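Local coordinates for protein archaeal actin homolog (Thermoplasma acidophilum, PDB 2FSJ) that binds ATP and, in the presence of nucleoside triphosphates, polymerizes into bundles of helical filaments as an archaeal relative of actin, at residues S47-T52 with F101-A106; A143-V148 with I163-M168; E276-R281 with N308-R313; D295-L300 with E316-T321. All coordinates share one frame; numbering follows the deposited sequence.

In the fold
The four contacts fall into two pairs on the two lobes of an actin-like fold. Contact 1 closes along the chain before contact 2 opens; their centres are about 18 Å apart, both reach the mixed sheet running from strand 74-77 to strand 147-152, and they touch where Ile104 meets Leu144. Contacts 3 and 4, about 16 Å apart between centres, belong to the other lobe and interleave along helix 268-290, strand 297-303 and helix 307-310. Contacts 1 and 3, about 31 Å apart between centres, both come close to ATP-binding residues: Ser47 adjoins Thr33, and contact 3 includes Asn308. This is consistent with nucleotide sitting between the lobes, as in actin.

Contact 1 of 4, residues S47-T52 with F101-A106; sequences SRWAVT and FPLIAA
Trp49 lays one face of its indole over Pro102, and this is the tight part of the contact. CG of the proline ring stands 3.6 Å from the centroid of the six-membered ring of Trp49 and only 18° off its normal, a CH-pi contact well centred over the face. The nearest pair, Trp49 CE2 to Pro102 CG, is 3.4 Å apart. The indole reaches this place with CG between the backbone N and the carbonyl carbon (chi1 58°), which turns the ring toward the helix. Proline suits the first turn of a helix, where its missing N-H costs no bond, and its polarised CH groups suit an aromatic face. Leu103 fills in beside it: CD2 comes obliquely to Trp49 CD1 at 3.9 Å, while the other branch, CD1, rests against Ser47 CB at 3.7 Å. Putting an alanine at Trp49 would probably open a gap over Pro102 and leave the carbonyl of Glu99, which now accepts from the indole NE1, without that partner. The loose part is the Arg48 side chain, which points away from the helix to a salt bridge with Asp248, although its backbone N still touches Leu103 CD2. The small hydroxyl of Ser47 is likewise engaged elsewhere, by Gly29 and by Thr33, an ATP-binding residue. Helix 101-111 thus packs against strand 42-52 of the large mixed sheet, with Phe75 of the adjacent strand 74-77 touching both Trp49 and Pro102, and Val28 of strand 22-28 touching Leu103.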
loop_
_atom_site.group_PDB
_atom_site.type_symbol
_atom_site.label_atom_id
_atom_site.label_comp_id
_atom_site.label_asym_id
_atom_site.label_seq_id
_atom_site.Cartn_x
_atom_site.Cartn_y
_atom_site.Cartn_z
ATOM N N SER A 47 5.455 2.299 6.446
ATOM C CA SER A 47 4.548 1.756 7.466
ATOM C C SER A 47 5.323 1.079 8.596
ATOM O O SER A 47 5.242 -0.109 8.793
ATOM C CB SER A 47 3.538 0.753 6.860
ATOM O OG SER A 47 2.653 1.438 6.034
ATOM N N ARG A 48 6.034 1.883 9.366
ATOM C CA ARG A 48 6.939 1.437 10.425
ATOM C C ARG A 48 6.833 2.380 11.598
ATOM O O ARG A 48 6.781 3.585 11.392
ATOM C CB ARG A 48 8.382 1.549 9.953
ATOM C CG ARG A 48 8.672 0.882 8.680
ATOM C CD ARG A 48 10.172 0.907 8.303
ATOM N NE ARG A 48 10.373 0.059 7.130
ATOM C CZ ARG A 48 11.554 -0.305 6.642
ATOM N NH1 ARG A 48 12.693 0.092 7.210
ATOM N NH2 ARG A 48 11.585 -1.075 5.557
ATOM N N TRP A 49 6.825 1.842 12.811
ATOM C CA TRP A 49 6.906 2.681 14.010
ATOM C C TRP A 49 7.632 1.950 15.113
ATOM O O TRP A 49 7.762 0.691 15.073
ATOM C CB TRP A 49 5.543 3.178 14.478
ATOM C CG TRP A 49 4.522 2.138 14.803
ATOM C CD1 TRP A 49 3.662 1.526 13.930
ATOM C CD2 TRP A 49 4.198 1.635 16.104
ATOM N NE1 TRP A 49 2.835 0.666 14.612
ATOM C CE2 TRP A 49 3.143 0.718 15.950
ATOM C CE3 TRP A 49 4.702 1.869 17.400
ATOM C CZ2 TRP A 49 2.582 0.018 17.035
ATOM C CZ3 TRP A 49 4.152 1.194 18.466
ATOM C CH2 TRP A 49 3.091 0.274 18.290
ATOM N N ALA A 50 8.133 2.725 16.070
ATOM C CA ALA A 50 8.877 2.164 17.208
ATOM C C ALA A 50 8.590 2.981 18.449
ATOM O O ALA A 50 8.567 4.204 18.399
ATOM C CB ALA A 50 10.331 2.183 16.923
ATOM N N VAL A 51 8.367 2.284 19.552
ATOM C CA VAL A 51 8.127 2.945 20.827
ATOM C C VAL A 51 9.434 3.596 21.257
ATOM O O VAL A 51 10.523 3.045 21.029
ATOM C CB VAL A 51 7.595 1.925 21.915
ATOM C CG1 VAL A 51 7.640 2.512 23.324
ATOM C CG2 VAL A 51 6.180 1.545 21.601
ATOM N N THR A 52 9.329 4.784 21.833
ATOM C CA THR A 52 10.468 5.457 22.440
ATOM C C THR A 52 10.151 5.866 23.884
ATOM O O THR A 52 9.052 6.359 24.177
ATOM C CB THR A 52 10.914 6.681 21.622
ATOM O OG1 THR A 52 11.950 7.403 22.328
ATOM C CG2 THR A 52 9.809 7.667 21.440
ATOM N N PHE A 101 -2.775 1.612 14.166
ATOM C CA PHE A 101 -3.224 2.817 14.843
ATOM C C PHE A 101 -2.176 3.943 14.906
ATOM O O PHE A 101 -2.499 5.067 14.554
ATOM C CB PHE A 101 -3.862 2.547 16.237
ATOM C CG PHE A 101 -4.572 3.744 16.783
ATOM C CD1 PHE A 101 -5.478 4.422 16.012
ATOM C CD2 PHE A 101 -4.246 4.269 18.036
ATOM C CE1 PHE A 101 -6.080 5.567 16.464
ATOM C CE2 PHE A 101 -4.872 5.430 18.519
ATOM C CZ PHE A 101 -5.769 6.074 17.739
ATOM N N PRO A 102 -0.940 3.685 15.340
ATOM C CA PRO A 102 0.057 4.778 15.325
ATOM C C PRO A 102 0.279 5.368 13.925
ATOM O O PRO A 102 0.594 6.544 13.789
ATOM C CB PRO A 102 1.304 4.133 15.895
ATOM C CG PRO A 102 0.780 3.047 16.775
ATOM C CD PRO A 102 -0.393 2.434 15.939
ATOM N N LEU A 103 0.129 4.543 12.872
ATOM C CA LEU A 103 0.326 5.011 11.502
ATOM C C LEU A 103 -0.813 5.920 11.046
ATOM O O LEU A 103 -0.599 6.894 10.300
ATOM C CB LEU A 103 0.468 3.812 10.535
ATOM C CG LEU A 103 1.667 2.886 10.841
ATOM C CD1 LEU A 103 1.631 1.685 9.923
ATOM C CD2 LEU A 103 3.011 3.607 10.749
ATOM N N ILE A 104 -2.033 5.596 11.483
ATOM C CA ILE A 104 -3.194 6.452 11.246
ATOM C C ILE A 104 -3.015 7.794 11.956
ATOM O O ILE A 104 -3.202 8.884 11.355
ATOM C CB ILE A 104 -4.484 5.735 11.703
ATOM C CG1 ILE A 104 -4.780 4.548 10.784
ATOM C CG2 ILE A 104 -5.647 6.696 11.629
ATOM C CD1 ILE A 104 -5.625 3.436 11.389
ATOM N N ALA A 105 -2.551 7.732 13.198
ATOM C CA ALA A 105 -2.281 8.978 13.947
ATOM C C ALA A 105 -1.211 9.802 13.236
ATOM O O ALA A 105 -1.347 10.996 13.127
ATOM C CB ALA A 105 -1.850 8.654 15.319
ATOM N N ALA A 106 -0.149 9.145 12.800
ATOM C CA ALA A 106 0.938 9.810 12.110
ATOM C C ALA A 106 0.468 10.422 10.786
ATOM O O ALA A 106 0.850 11.543 10.446
ATOM C CB ALA A 106 2.077 8.877 11.906
#

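Contact 2 of 4, residues A143-V148 with I163-M168; sequences ALENKV and ITRLIM
Glu145 reaches across to strand 158-170 and takes hold of a backbone amide. Its CB leaves the chain just after helix 133-144; CG lies 3.6 Å from Leu166 N and also touches Leu166 CB; CD, in the extended chain (chi2 -177°), stays 3.7 Å from the same Leu166 N; and OE1 accepts the N-H of Leu166 at 2.9 Å, nearly straight at 169°. The carboxylate uses its anti lone pair, turned away from OE2. A long acidic side chain suits this place because it spans from the turn to the strand amide. With an alanine at Glu145, the amide of Leu166 would probably lose this acceptor. The type II turn from Leu144 to Lys147 leads into the hairpin partner strand; its Asn146 takes a left-handed backbone conformation, which asparagine tolerates well. Ile163 N gives a bond to Lys147 O at 3.1 Å. Branched Ile163 packs against Leu144, its CB 3.2 Å from Leu144 O and its CD1 touching Leu144 CB. Lys147 folds back so that NZ donates to Glu145 O and to the carbonyl of Glu142. The chemistry divides in two: leucine and isoleucine pack together, while the carboxylate holds a strand amide and the lysine ammonium holds carbonyls around the end of helix 133-144.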
loop_
_atom_site.group_PDB
_atom_site.type_symbol
_atom_site.label_atom_id
_atom_site.label_comp_id
_atom_site.label_asym_id
_atom_site.label_seq_id
_atom_site.Cartn_x
_atom_site.Cartn_y
_atom_site.Cartn_z
ATOM N N ALA A 143 -13.474 0.430 15.362
ATOM C CA ALA A 143 -12.246 0.937 15.934
ATOM C C ALA A 143 -12.159 2.442 15.812
ATOM O O ALA A 143 -11.556 3.065 16.676
ATOM C CB ALA A 143 -11.005 0.287 15.264
ATOM N N LEU A 144 -12.748 3.012 14.751
ATOM C CA LEU A 144 -12.425 4.371 14.316
ATOM C C LEU A 144 -13.553 5.333 14.203
ATOM O O LEU A 144 -13.347 6.524 14.437
ATOM C CB LEU A 144 -11.659 4.372 12.977
ATOM C CG LEU A 144 -10.327 3.647 12.911
ATOM C CD1 LEU A 144 -9.911 3.592 11.422
ATOM C CD2 LEU A 144 -9.257 4.331 13.813
ATOM N N GLU A 145 -14.751 4.889 13.825
ATOM C CA GLU A 145 -15.841 5.835 13.602
ATOM C C GLU A 145 -16.353 6.379 14.931
ATOM O O GLU A 145 -16.432 5.628 15.913
ATOM C CB GLU A 145 -17.029 5.200 12.850
ATOM C CG GLU A 145 -17.037 5.425 11.380
ATOM C CD GLU A 145 -18.247 4.850 10.650
ATOM O OE1 GLU A 145 -18.357 5.178 9.470
ATOM O OE2 GLU A 145 -19.045 4.060 11.219
ATOM N N ASN A 146 -16.729 7.641 14.936
ATOM C CA ASN A 146 -17.210 8.329 16.149
ATOM C C ASN A 146 -16.256 8.200 17.318
ATOM O O ASN A 146 -16.698 8.049 18.471
ATOM C CB ASN A 146 -18.565 7.756 16.556
ATOM C CG ASN A 146 -19.579 7.886 15.463
ATOM O OD1 ASN A 146 -20.172 6.875 15.003
ATOM N ND2 ASN A 146 -19.789 9.103 15.017
ATOM N N LYS A 147 -14.947 8.189 17.009
ATOM C CA LYS A 147 -13.905 8.278 18.025
ATOM C C LYS A 147 -13.243 9.635 17.883
ATOM O O LYS A 147 -13.021 10.095 16.772
ATOM C CB LYS A 147 -12.827 7.238 17.837
ATOM C CG LYS A 147 -13.255 5.767 17.837
ATOM C CD LYS A 147 -14.003 5.283 19.012
ATOM C CE LYS A 147 -14.423 3.791 18.851
ATOM N NZ LYS A 147 -15.777 3.676 18.327
ATOM N N VAL A 148 -12.879 10.224 19.018
ATOM C CA VAL A 148 -11.994 11.380 19.061
ATOM C C VAL A 148 -10.554 10.920 19.225
ATOM O O VAL A 148 -10.202 10.250 20.184
ATOM C CB VAL A 148 -12.393 12.314 20.204
ATOM C CG1 VAL A 148 -11.378 13.408 20.451
ATOM C CG2 VAL A 148 -13.777 12.934 19.894
ATOM N N ILE A 163 -13.465 11.499 14.061
ATOM C CA ILE A 163 -13.703 10.715 12.881
ATOM C C ILE A 163 -15.204 10.502 12.843
ATOM O O ILE A 163 -15.719 9.735 13.663
ATOM C CB ILE A 163 -12.956 9.343 12.953
ATOM C CG1 ILE A 163 -11.450 9.564 13.254
ATOM C CG2 ILE A 163 -13.263 8.594 11.691
ATOM C CD1 ILE A 163 -10.478 8.345 12.993
ATOM N N THR A 164 -15.891 11.174 11.920
ATOM C CA THR A 164 -17.370 11.135 11.822
ATOM C C THR A 164 -17.850 10.023 10.922
ATOM O O THR A 164 -18.977 9.508 11.082
ATOM C CB THR A 164 -17.991 12.458 11.317
ATOM O OG1 THR A 164 -17.579 12.727 9.971
ATOM C CG2 THR A 164 -17.527 13.639 12.105
ATOM N N ARG A 165 -17.019 9.645 9.952
ATOM C CA ARG A 165 -17.454 8.634 8.986
ATOM C C ARG A 165 -16.263 8.059 8.296
ATOM O O ARG A 165 -15.328 8.779 8.007
ATOM C CB ARG A 165 -18.379 9.237 7.941
ATOM C CG ARG A 165 -19.027 8.229 7.035
ATOM C CD ARG A 165 -20.362 8.646 6.375
ATOM N NE ARG A 165 -20.623 10.082 6.449
ATOM C CZ ARG A 165 -20.476 10.947 5.449
ATOM N NH1 ARG A 165 -20.064 10.544 4.249
ATOM N NH2 ARG A 165 -20.743 12.240 5.651
ATOM N N LEU A 166 -16.316 6.747 8.080
ATOM C CA LEU A 166 -15.326 6.024 7.331
ATOM C C LEU A 166 -16.023 5.423 6.120
ATOM O O LEU A 166 -16.963 4.618 6.283
ATOM C CB LEU A 166 -14.741 4.948 8.242
ATOM C CG LEU A 166 -13.608 4.094 7.745
ATOM C CD1 LEU A 166 -12.374 4.936 7.392
ATOM C CD2 LEU A 166 -13.284 3.015 8.782
ATOM N N ILE A 167 -15.577 5.796 4.918
ATOM C CA ILE A 167 -16.073 5.251 3.676
ATOM C C ILE A 167 -14.974 4.306 3.140
ATOM O O ILE A 167 -13.805 4.665 3.126
ATOM C CB ILE A 167 -16.378 6.367 2.680
ATOM C CG1 ILE A 167 -17.515 7.295 3.215
ATOM C CG2 ILE A 167 -16.721 5.811 1.263
ATOM C CD1 ILE A 167 -18.813 6.579 3.493
ATOM N N MET A 168 -15.379 3.126 2.703
ATOM C CA MET A 168 -14.455 2.061 2.332
ATOM C C MET A 168 -14.765 1.502 0.963
ATOM O O MET A 168 -15.927 1.266 0.648
ATOM C CB MET A 168 -14.546 0.932 3.354
ATOM C CG MET A 168 -14.127 1.338 4.750
ATOM S SD MET A 168 -12.376 1.631 4.896
ATOM C CE MET A 168 -11.648 -0.093 4.890
#

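Contact 3 of 4, residues E276-R281 with N308-R313; sequences EDLANR and NLIGDR
Helix 268-290 and segment 308-313 come closest at Ala279 and Ile310, whose CA atoms are 6.3 Å apart. A methyl side chain permits this approach: Ala279 CB lies 4.1 Å from Ile310 CB, and the isoleucine CD1 reaches on to Leu278 CG, the two side chains crossing at about a right angle. Beside this apolar patch Arg313 folds over Ala279, its chain bent at chi2 (-70°) and again at chi3, which brings the guanidinium back to the helix. There NH2 donates to Asn280 OD1 at 2.6 Å and 169°, with the oxygen in the guanidinium plane; a second bond to the same oxygen, from NH1, is weak. The Asn280 amide stands nearly upright to the guanidinium, the planes 85° apart. Glu276 comes over one face instead, and its OE2 forms a salt bridge with NH1 at 2.7 Å. Ala279 CB lies 3.4 Å from that same NH1 of Arg313, so the small residue leaves space for the arginine between its two polar partners. Asparagine supplies a neutral acceptor and glutamate the opposite charge, which together are likely to hold the guanidinium against rotation. Glu316 adds a further salt bridge to NH2. Leu275 and Ile282 of helix 268-290 also touch Ile310, and Ile283 touches Arg313, so this helix flanks the segment that begins with ATP-binding Asn308.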
loop_
_atom_site.group_PDB
_atom_site.type_symbol
_atom_site.label_atom_id
_atom_site.label_comp_id
_atom_site.label_asym_id
_atom_site.label_seq_id
_atom_site.Cartn_x
_atom_site.Cartn_y
_atom_site.Cartn_z
ATOM N N GLU A 276 12.212 -12.163 -12.888
ATOM C CA GLU A 276 11.468 -12.879 -13.934
ATOM C C GLU A 276 10.733 -14.090 -13.367
ATOM O O GLU A 276 9.604 -14.371 -13.753
ATOM C CB GLU A 276 12.417 -13.383 -15.025
ATOM C CG GLU A 276 11.701 -13.848 -16.273
ATOM C CD GLU A 276 11.998 -12.909 -17.434
ATOM O OE1 GLU A 276 13.178 -12.912 -17.893
ATOM O OE2 GLU A 276 11.077 -12.141 -17.857
ATOM N N ASP A 277 11.370 -14.788 -12.439
ATOM C CA ASP A 277 10.726 -15.892 -11.748
ATOM C C ASP A 277 9.511 -15.407 -10.976
ATOM O O ASP A 277 8.489 -16.054 -11.019
ATOM C CB ASP A 277 11.672 -16.602 -10.777
ATOM C CG ASP A 277 11.034 -17.813 -10.139
ATOM O OD1 ASP A 277 10.607 -18.745 -10.861
ATOM O OD2 ASP A 277 10.835 -17.913 -8.914
ATOM N N LEU A 278 9.614 -14.269 -10.295
ATOM C CA LEU A 278 8.445 -13.727 -9.554
ATOM C C LEU A 278 7.284 -13.444 -10.513
ATOM O O LEU A 278 6.140 -13.868 -10.295
ATOM C CB LEU A 278 8.843 -12.452 -8.847
ATOM C CG LEU A 278 7.769 -11.605 -8.160
ATOM C CD1 LEU A 278 6.987 -12.515 -7.146
ATOM C CD2 LEU A 278 8.392 -10.450 -7.508
ATOM N N ALA A 279 7.593 -12.728 -11.583
ATOM C CA ALA A 279 6.631 -12.425 -12.631
ATOM C C ALA A 279 5.997 -13.671 -13.224
ATOM O O ALA A 279 4.768 -13.741 -13.342
ATOM C CB ALA A 279 7.280 -11.586 -13.747
ATOM N N ASN A 280 6.810 -14.644 -13.593
ATOM C CA ASN A 280 6.314 -15.873 -14.159
ATOM C C ASN A 280 5.318 -16.591 -13.207
ATOM O O ASN A 280 4.276 -17.118 -13.673
ATOM C CB ASN A 280 7.492 -16.805 -14.580
ATOM C CG ASN A 280 8.231 -16.298 -15.807
ATOM O OD1 ASN A 280 7.756 -15.401 -16.510
ATOM N ND2 ASN A 280 9.359 -16.886 -16.089
ATOM N N ARG A 281 5.591 -16.595 -11.893
ATOM C CA ARG A 281 4.699 -17.281 -10.954
ATOM C C ARG A 281 3.372 -16.553 -10.841
ATOM O O ARG A 281 2.325 -17.194 -10.786
ATOM C CB ARG A 281 5.297 -17.413 -9.557
ATOM C CG ARG A 281 6.413 -18.465 -9.504
ATOM C CD ARG A 281 6.983 -18.657 -8.129
ATOM N NE ARG A 281 8.024 -19.693 -8.098
ATOM C CZ ARG A 281 7.838 -20.982 -7.762
ATOM N NH1 ARG A 281 6.628 -21.462 -7.430
ATOM N NH2 ARG A 281 8.888 -21.798 -7.764
ATOM N N ASN A 308 6.618 -1.357 -10.590
ATOM C CA ASN A 308 7.844 -0.675 -11.091
ATOM C C ASN A 308 8.914 -1.616 -11.608
ATOM O O ASN A 308 9.712 -1.258 -12.478
ATOM C CB ASN A 308 8.516 0.110 -9.984
ATOM C CG ASN A 308 7.901 1.418 -9.777
ATOM O OD1 ASN A 308 7.617 1.780 -8.648
ATOM N ND2 ASN A 308 7.683 2.170 -10.869
ATOM N N LEU A 309 8.975 -2.799 -11.018
ATOM C CA LEU A 309 9.976 -3.788 -11.378
ATOM C C LEU A 309 9.599 -4.796 -12.456
ATOM O O LEU A 309 10.465 -5.264 -13.202
ATOM C CB LEU A 309 10.346 -4.572 -10.124
ATOM C CG LEU A 309 11.106 -3.727 -9.101
ATOM C CD1 LEU A 309 11.152 -4.437 -7.769
ATOM C CD2 LEU A 309 12.529 -3.400 -9.625
ATOM N N ILE A 310 8.332 -5.212 -12.495
ATOM C CA ILE A 310 7.913 -6.304 -13.380
ATOM C C ILE A 310 6.571 -6.033 -14.113
ATOM O O ILE A 310 6.042 -6.917 -14.738
ATOM C CB ILE A 310 7.756 -7.651 -12.554
ATOM C CG1 ILE A 310 6.725 -7.478 -11.439
ATOM C CG2 ILE A 310 9.101 -8.152 -12.028
ATOM C CD1 ILE A 310 6.272 -8.775 -10.779
ATOM N N GLY A 311 5.985 -4.863 -13.958
ATOM C CA GLY A 311 4.633 -4.601 -14.470
ATOM C C GLY A 311 4.462 -4.907 -15.960
ATOM O O GLY A 311 3.441 -5.497 -16.398
ATOM N N ASP A 312 5.478 -4.530 -16.736
ATOM C CA ASP A 312 5.452 -4.704 -18.181
ATOM C C ASP A 312 5.277 -6.149 -18.583
ATOM O O ASP A 312 4.684 -6.429 -19.617
ATOM C CB ASP A 312 6.716 -4.174 -18.844
ATOM C CG ASP A 312 6.747 -2.643 -18.936
ATOM O OD1 ASP A 312 5.711 -2.001 -18.694
ATOM O OD2 ASP A 312 7.786 -2.020 -19.261
ATOM N N ARG A 313 5.817 -7.056 -17.777
ATOM C CA ARG A 313 5.692 -8.468 -18.029
ATOM C C ARG A 313 4.261 -8.954 -18.008
ATOM O O ARG A 313 4.008 -10.031 -18.530
ATOM C CB ARG A 313 6.454 -9.302 -16.996
ATOM C CG ARG A 313 7.937 -9.240 -17.075
ATOM C CD ARG A 313 8.515 -9.943 -18.328
ATOM N NE ARG A 313 7.896 -11.243 -18.619
ATOM C CZ ARG A 313 7.979 -12.322 -17.843
ATOM N NH1 ARG A 313 8.670 -12.306 -16.721
ATOM N NH2 ARG A 313 7.377 -13.426 -18.201
#

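Contact 4 of 4, residues D295-L300 with E316-T321; sequences DRVTSL and EIAPGT
Leu300 lies obliquely across Thr321, its CG 3.4 Å from the threonine OG1, and extends CD1 toward Ile317 and Ala318. That methyl meets Ile317 CB at 4.0 Å, Ala318 CB at 3.9 Å and Thr321 OG1 at 3.5 Å, so one branch of the leucine touches three residues of the loop. Val297 adds a smaller apolar touch between its CG1 and Ala318 CB. Leucine is long enough to span from strand to loop, and the short Ala318 side chain lets the loop backbone come near, Leu300 CD1 lying 3.6 Å from Ala318 N. The loop is itself folded by a type II turn from Ala318 to Thr321, with Gly320 at a backbone conformation where a CB would press on the preceding carbonyl. Thr321 OG1 sits between the backbone N and the carbonyl carbon (chi1 64°), a position from which it bonds Ala318 O at 2.6 Å, in the carbonyl plane and on a lone pair. The amide of Thr321 donates to that oxygen too, so two donors hold the turn closed. The threonine CB also approaches Thr298 O at 3.3 Å. Between the backbones, Leu300 N donates to Thr321 O at 2.9 Å, coming from above the carbonyl plane. Strand 297-303 is an outermost strand of the four-stranded mixed sheet, beside strand 191-197, and the loop after helix 307-310 covers it, Leu300 also pairing with Val323. The chemistry is mixed: threonine spends its hydroxyl on its own turn and its carbonyl on the strand, leaving the hydrocarbon of Leu300 to pack against Ile317, Ala318 and a hydroxyl already committed to Ala318 O.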
loop_
_atom_site.group_PDB
_atom_site.type_symbol
_atom_site.label_atom_id
_atom_site.label_comp_id
_atom_site.label_asym_id
_atom_site.label_seq_id
_atom_site.Cartn_x
_atom_site.Cartn_y
_atom_site.Cartn_z
ATOM N N ASP A 295 -10.470 -13.990 -21.887
ATOM C CA ASP A 295 -10.960 -13.483 -23.176
ATOM C C ASP A 295 -11.888 -12.291 -23.012
ATOM O O ASP A 295 -12.190 -11.628 -23.977
ATOM C CB ASP A 295 -11.707 -14.586 -23.926
ATOM C CG ASP A 295 -10.816 -15.785 -24.261
ATOM O OD1 ASP A 295 -9.598 -15.635 -24.450
ATOM O OD2 ASP A 295 -11.280 -16.934 -24.353
ATOM N N ARG A 296 -12.369 -12.051 -21.802
ATOM C CA ARG A 296 -13.162 -10.848 -21.509
ATOM C C ARG A 296 -12.323 -9.678 -21.046
ATOM O O ARG A 296 -12.861 -8.579 -20.903
ATOM C CB ARG A 296 -14.165 -11.139 -20.395
ATOM C CG ARG A 296 -15.167 -12.200 -20.773
ATOM C CD ARG A 296 -16.278 -12.370 -19.765
ATOM N NE ARG A 296 -17.385 -13.095 -20.378
ATOM C CZ ARG A 296 -18.283 -13.806 -19.726
ATOM N NH1 ARG A 296 -18.250 -13.904 -18.395
ATOM N NH2 ARG A 296 -19.224 -14.439 -20.418
ATOM N N VAL A 297 -11.024 -9.896 -20.804
ATOM C CA VAL A 297 -10.161 -8.830 -20.281
ATOM C C VAL A 297 -9.866 -7.817 -21.357
ATOM O O VAL A 297 -9.291 -8.172 -22.389
ATOM C CB VAL A 297 -8.812 -9.370 -19.723
ATOM C CG1 VAL A 297 -7.900 -8.215 -19.268
ATOM C CG2 VAL A 297 -9.071 -10.320 -18.554
ATOM N N THR A 298 -10.234 -6.552 -21.113
ATOM C CA THR A 298 -9.859 -5.429 -21.996
ATOM C C THR A 298 -8.838 -4.465 -21.408
ATOM O O THR A 298 -8.299 -3.672 -22.121
ATOM C CB THR A 298 -11.106 -4.629 -22.387
ATOM O OG1 THR A 298 -11.803 -4.210 -21.200
ATOM C CG2 THR A 298 -12.126 -5.517 -23.112
ATOM N N SER A 299 -8.600 -4.494 -20.101
ATOM C CA SER A 299 -7.582 -3.662 -19.490
ATOM C C SER A 299 -6.888 -4.421 -18.380
ATOM O O SER A 299 -7.566 -5.000 -17.531
ATOM C CB SER A 299 -8.164 -2.368 -18.897
ATOM O OG SER A 299 -9.134 -1.767 -19.703
ATOM N N LEU A 300 -5.554 -4.442 -18.433
ATOM C CA LEU A 300 -4.677 -5.017 -17.396
ATOM C C LEU A 300 -3.969 -3.851 -16.723
ATOM O O LEU A 300 -3.318 -3.059 -17.416
ATOM C CB LEU A 300 -3.608 -5.930 -18.004
ATOM C CG LEU A 300 -3.921 -7.379 -18.368
ATOM C CD1 LEU A 300 -2.755 -7.993 -19.176
ATOM C CD2 LEU A 300 -4.257 -8.256 -17.169
ATOM N N GLU A 316 1.627 -10.116 -21.223
ATOM C CA GLU A 316 1.505 -11.400 -21.861
ATOM C C GLU A 316 0.228 -12.141 -21.443
ATOM O O GLU A 316 -0.237 -13.016 -22.174
ATOM C CB GLU A 316 2.781 -12.220 -21.660
ATOM C CG GLU A 316 2.906 -12.941 -20.346
ATOM C CD GLU A 316 4.211 -13.753 -20.274
ATOM O OE1 GLU A 316 5.299 -13.158 -20.475
ATOM O OE2 GLU A 316 4.129 -14.974 -20.023
ATOM N N ILE A 317 -0.370 -11.778 -20.313
ATOM C CA ILE A 317 -1.659 -12.367 -19.941
ATOM C C ILE A 317 -2.724 -12.016 -21.007
ATOM O O ILE A 317 -3.555 -12.843 -21.362
ATOM C CB ILE A 317 -2.126 -11.915 -18.485
ATOM C CG1 ILE A 317 -1.110 -12.306 -17.402
ATOM C CG2 ILE A 317 -3.490 -12.472 -18.157
ATOM C CD1 ILE A 317 -1.174 -11.477 -16.179
ATOM N N ALA A 318 -2.734 -10.776 -21.480
ATOM C CA ALA A 318 -3.693 -10.313 -22.510
ATOM C C ALA A 318 -3.113 -9.185 -23.389
ATOM O O ALA A 318 -3.278 -8.002 -23.116
ATOM C CB ALA A 318 -4.966 -9.874 -21.852
ATOM N N PRO A 319 -2.371 -9.576 -24.424
ATOM C CA PRO A 319 -1.647 -8.627 -25.269
ATOM C C PRO A 319 -2.515 -7.477 -25.789
ATOM O O PRO A 319 -3.650 -7.681 -26.189
ATOM C CB PRO A 319 -1.119 -9.532 -26.401
ATOM C CG PRO A 319 -0.869 -10.786 -25.725
ATOM C CD PRO A 319 -2.052 -10.965 -24.802
ATOM N N GLY A 320 -1.995 -6.269 -25.727
ATOM C CA GLY A 320 -2.737 -5.106 -26.195
ATOM C C GLY A 320 -3.634 -4.408 -25.167
ATOM O O GLY A 320 -4.216 -3.366 -25.497
ATOM N N THR A 321 -3.721 -4.930 -23.936
ATOM C CA THR A 321 -4.653 -4.400 -22.955
ATOM C C THR A 321 -3.963 -3.671 -21.834
ATOM O O THR A 321 -4.621 -3.217 -20.898
ATOM C CB THR A 321 -5.528 -5.521 -22.322
ATOM O OG1 THR A 321 -4.715 -6.440 -21.582
ATOM C CG2 THR A 321 -6.227 -6.365 -23.375
#